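Putative secreted endoglycosylceramidase (Rhodococcus hoagii, PDB 6JYZ) probably hydrolyses the glycosidic link between the sugar and the ceramide of galactosylceramides, as a glycoside hydrolase of family 5. Local coordinates at residues Q184-D189 and G238-R243. Sequence-based numbering, arbitrary orientation.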
ATOM      1  N   GLN A 184     -16.215  13.494  -8.190  1.00  8.88           N
ATOM      2  CA  GLN A 184     -16.169  14.426  -9.297  1.00  8.88           C
ATOM      3  C   GLN A 184     -16.037  15.861  -8.761  1.00 10.06           C
ATOM      4  O   GLN A 184     -15.324  16.680  -9.350  1.00  9.55           O
ATOM      5  CB  GLN A 184     -17.372  14.286 -10.230  1.00  9.25           C
ATOM      6  CG  GLN A 184     -17.157  15.062 -11.538  1.00  9.57           C
ATOM      7  CD  GLN A 184     -15.919  14.555 -12.254  1.00  9.78           C
ATOM      8  OE1 GLN A 184     -15.673  13.331 -12.316  1.00 10.30           O
ATOM      9  NE2 GLN A 184     -15.136  15.454 -12.842  1.00 10.69           N
ATOM     10  N   ALA A 185     -16.723  16.170  -7.631  1.00  9.00           N
ATOM     11  CA  ALA A 185     -16.564  17.502  -7.017  1.00  9.89           C
ATOM     12  C   ALA A 185     -15.120  17.738  -6.648  1.00  9.89           C
ATOM     13  O   ALA A 185     -14.582  18.829  -6.873  1.00 10.35           O
ATOM     14  CB  ALA A 185     -17.419  17.558  -5.794  1.00 11.35           C
ATOM     15  N   PHE A 186     -14.438  16.705  -6.128  1.00  9.41           N
ATOM     16  CA  PHE A 186     -13.014  16.811  -5.831  1.00  9.22           C
ATOM     17  C   PHE A 186     -12.207  17.052  -7.088  1.00  8.88           C
ATOM     18  O   PHE A 186     -11.340  17.974  -7.129  1.00  9.47           O
ATOM     19  CB  PHE A 186     -12.568  15.534  -5.139  1.00  9.67           C
ATOM     20  CG  PHE A 186     -11.094  15.356  -4.985  1.00 10.08           C
ATOM     21  CD1 PHE A 186     -10.400  15.988  -3.943  1.00 10.28           C
ATOM     22  CD2 PHE A 186     -10.415  14.577  -5.891  1.00 10.58           C
ATOM     23  CE1 PHE A 186      -9.029  15.809  -3.819  1.00 11.13           C
ATOM     24  CE2 PHE A 186      -9.034  14.416  -5.796  1.00 12.13           C
ATOM     25  CZ  PHE A 186      -8.325  15.029  -4.742  1.00 11.57           C
ATOM     26  N   TYR A 187     -12.403  16.270  -8.176  1.00  9.06           N
ATOM     27  CA  TYR A 187     -11.577  16.491  -9.359  1.00  9.31           C
ATOM     28  C   TYR A 187     -11.828  17.879  -9.957  1.00 10.90           C
ATOM     29  O   TYR A 187     -10.873  18.459 -10.528  1.00 12.16           O
ATOM     30  CB  TYR A 187     -11.849  15.388 -10.409  1.00  9.60           C
ATOM     31  CG  TYR A 187     -11.403  14.032  -9.957  1.00  9.22           C
ATOM     32  CD1 TYR A 187     -10.072  13.808  -9.550  1.00 10.10           C
ATOM     33  CD2 TYR A 187     -12.303  12.960  -9.887  1.00  9.06           C
ATOM     34  CE1 TYR A 187      -9.682  12.545  -9.118  1.00  9.50           C
ATOM     35  CE2 TYR A 187     -11.905  11.678  -9.532  1.00  9.38           C
ATOM     36  CZ  TYR A 187     -10.591  11.506  -9.085  1.00  9.74           C
ATOM     37  OH  TYR A 187     -10.182  10.256  -8.648  1.00  9.83           O
ATOM     38  N   ASP A 188     -13.064  18.358  -9.846  1.00 10.07           N
ATOM     39  CA  ASP A 188     -13.391  19.710 -10.353  1.00 11.46           C
ATOM     40  C   ASP A 188     -13.007  20.813  -9.374  1.00 12.08           C
ATOM     41  O   ASP A 188     -13.200  21.983  -9.677  1.00 12.36           O
ATOM     42  CB  ASP A 188     -14.863  19.744 -10.740  1.00 13.46           C
ATOM     43  CG  ASP A 188     -15.094  18.806 -11.971  1.00 13.70           C
ATOM     44  OD1 ASP A 188     -14.198  18.689 -12.800  1.00 18.90           O
ATOM     45  OD2 ASP A 188     -16.145  18.380 -12.081  1.00 19.50           O
ATOM     46  N   ASP A 189     -12.465  20.466  -8.211  1.00 10.41           N
ATOM     47  CA  ASP A 189     -12.011  21.424  -7.189  1.00 11.33           C
ATOM     48  C   ASP A 189     -13.196  22.282  -6.749  1.00 11.18           C
ATOM     49  O   ASP A 189     -13.027  23.467  -6.410  1.00 12.38           O
ATOM     50  CB  ASP A 189     -10.827  22.284  -7.650  1.00 11.53           C
ATOM     51  CG  ASP A 189      -9.991  22.821  -6.511  1.00 12.79           C
ATOM     52  OD1 ASP A 189     -10.090  22.389  -5.363  1.00 11.98           O
ATOM     53  OD2 ASP A 189      -9.137  23.682  -6.884  1.00 16.46           O
ATOM     54  N   GLY A 238      -4.445  12.315 -13.016  1.00  9.22           N
ATOM     55  CA  GLY A 238      -3.085  12.815 -13.244  1.00  8.94           C
ATOM     56  C   GLY A 238      -2.989  14.294 -12.948  1.00  9.18           C
ATOM     57  O   GLY A 238      -1.945  14.748 -12.419  1.00  9.86           O
ATOM     58  N   ARG A 239      -4.002  15.089 -13.269  1.00  9.65           N
ATOM     59  CA  ARG A 239      -3.952  16.531 -12.997  1.00  9.67           C
ATOM     60  C   ARG A 239      -3.836  16.777 -11.502  1.00  9.47           C
ATOM     61  O   ARG A 239      -3.046  17.650 -11.072  1.00 10.51           O
ATOM     62  CB  ARG A 239      -5.219  17.194 -13.517  1.00 10.88           C
ATOM     63  CG  ARG A 239      -5.130  18.707 -13.556  1.00 15.14           C
ATOM     64  CD  ARG A 239      -6.469  19.343 -13.976  1.00 15.27           C
ATOM     65  NE  ARG A 239      -6.882  18.928 -15.319  1.00 17.02           N
ATOM     66  CZ  ARG A 239      -6.526  19.560 -16.440  1.00 19.90           C
ATOM     67  NH1 ARG A 239      -5.659  20.561 -16.405  1.00 20.79           N
ATOM     68  NH2 ARG A 239      -6.965  19.123 -17.605  1.00 20.13           N
ATOM     69  N   PHE A 240      -4.514  16.006 -10.677  1.00  8.95           N
ATOM     70  CA  PHE A 240      -4.380  16.089  -9.246  1.00  9.01           C
ATOM     71  C   PHE A 240      -2.954  15.664  -8.841  1.00  8.85           C
ATOM     72  O   PHE A 240      -2.306  16.371  -8.024  1.00  9.31           O
ATOM     73  CB  PHE A 240      -5.411  15.202  -8.546  1.00  9.94           C
ATOM     74  CG  PHE A 240      -5.019  14.856  -7.123  1.00  9.15           C
ATOM     75  CD1 PHE A 240      -4.926  15.873  -6.158  1.00  9.87           C
ATOM     76  CD2 PHE A 240      -4.702  13.570  -6.751  1.00 10.32           C
ATOM     77  CE1 PHE A 240      -4.564  15.590  -4.809  1.00 10.84           C
ATOM     78  CE2 PHE A 240      -4.301  13.291  -5.450  1.00 11.40           C
ATOM     79  CZ  PHE A 240      -4.220  14.272  -4.487  1.00 11.53           C
ATOM     80  N   TYR A 241      -2.430  14.578  -9.357  1.00  9.04           N
ATOM     81  CA  TYR A 241      -1.089  14.182  -8.969  1.00  8.96           C
ATOM     82  C   TYR A 241      -0.089  15.291  -9.288  1.00  9.77           C
ATOM     83  O   TYR A 241       0.812  15.549  -8.467  1.00  9.80           O
ATOM     84  CB  TYR A 241      -0.656  12.917  -9.685  1.00  9.23           C
ATOM     85  CG  TYR A 241      -1.410  11.655  -9.340  1.00  8.42           C
ATOM     86  CD1 TYR A 241      -2.011  11.455  -8.121  1.00  9.73           C
ATOM     87  CD2 TYR A 241      -1.485  10.614 -10.261  1.00  9.22           C
ATOM     88  CE1 TYR A 241      -2.706  10.276  -7.823  1.00  9.31           C
ATOM     89  CE2 TYR A 241      -2.104   9.411  -9.990  1.00  9.09           C
ATOM     90  CZ  TYR A 241      -2.691   9.241  -8.768  1.00  8.54           C
ATOM     91  OH  TYR A 241      -3.320   8.083  -8.414  1.00  9.11           O
ATOM     92  N   GLN A 242      -0.211  15.934 -10.447  1.00  9.41           N
ATOM     93  CA  GLN A 242       0.751  16.987 -10.801  1.00 10.18           C
ATOM     94  C   GLN A 242       0.667  18.105  -9.786  1.00  9.89           C
ATOM     95  O   GLN A 242       1.724  18.632  -9.361  1.00 10.75           O
ATOM     96  CB  GLN A 242       0.425  17.434 -12.218  1.00 11.03           C
ATOM     97  CG  GLN A 242       1.365  18.581 -12.661  1.00 11.68           C
ATOM     98  CD  GLN A 242       1.042  18.970 -14.086  1.00 13.54           C
ATOM     99  OE1 GLN A 242      -0.067  19.422 -14.351  1.00 14.92           O
ATOM    100  NE2 GLN A 242       2.030  18.765 -14.937  1.00 16.59           N
ATOM    101  N   ARG A 243      -0.521  18.526  -9.391  1.00  9.67           N
ATOM    102  CA  ARG A 243      -0.649  19.585  -8.379  1.00 10.40           C
ATOM    103  C   ARG A 243      -0.057  19.134  -7.049  1.00 10.58           C
ATOM    104  O   ARG A 243       0.661  19.929  -6.407  1.00 10.66           O
ATOM    105  CB  ARG A 243      -2.128  19.921  -8.178  1.00 11.59           C
ATOM    106  CG  ARG A 243      -2.762  20.730  -9.285  1.00 14.68           C
ATOM    107  CD  ARG A 243      -4.204  21.084  -8.910  1.00 17.75           C
ATOM    108  NE  ARG A 243      -4.310  22.026  -7.759  1.00 16.69           N
ATOM    109  CZ  ARG A 243      -5.489  22.604  -7.243  1.00 18.32           C
ATOM    110  NH1 ARG A 243      -6.648  22.226  -7.720  1.00 19.62           N
ATOM    111  NH2 ARG A 243      -5.478  23.546  -6.304  1.00 20.51           N
TER
HETATM  112  O   HOH W   1      -7.853  25.190  -5.059  1.00 20.35           O
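The Schellman motif that ends helix 177-187 meets helix 230-251 through a salt bridge, Asp189 with Arg243, and an aromatic pair, Phe186 with Phe240. Arg243 NH1 donates to Asp189 OD2 at 3.0 Å, and the bond is nearly straight, 170°. Asp189 OD2 sits at the guanidinium edge, close to its plane, while NH1 meets that oxygen from above the carboxylate plane. The two planes are steeply turned against each other. A water closes a ring beside this bond: it donates to Asp189 OD2 at 2.7 Å and accepts from Arg243 NH2 at 3.1 Å. Asp189 has positive phi, and its backbone N bonds back to Phe186 O. Asp189 OD1 accepts a hydrogen bond from the backbone N of Gly195, in the first turn of helix 193-206. A leucine in place of Asp189 would probably leave the Arg243 guanidinium without its charge partner and the Gly195 N-H without this acceptor. Both helices belong to the part of the chain assigned to the family 5 catalytic domain, a (beta/alpha)8 barrel in this family. Deeper in, Phe186 and Phe240 form a T-shaped stack, centroids 5.2 Å apart and planes at 65°. Phe186 points its CZ over one face of Phe240, 3.8 Å from Phe240 CD1; the anti chi1 of 169° brings the ring tip across to Phe240. Leu197 of helix 193-206 touches both rings.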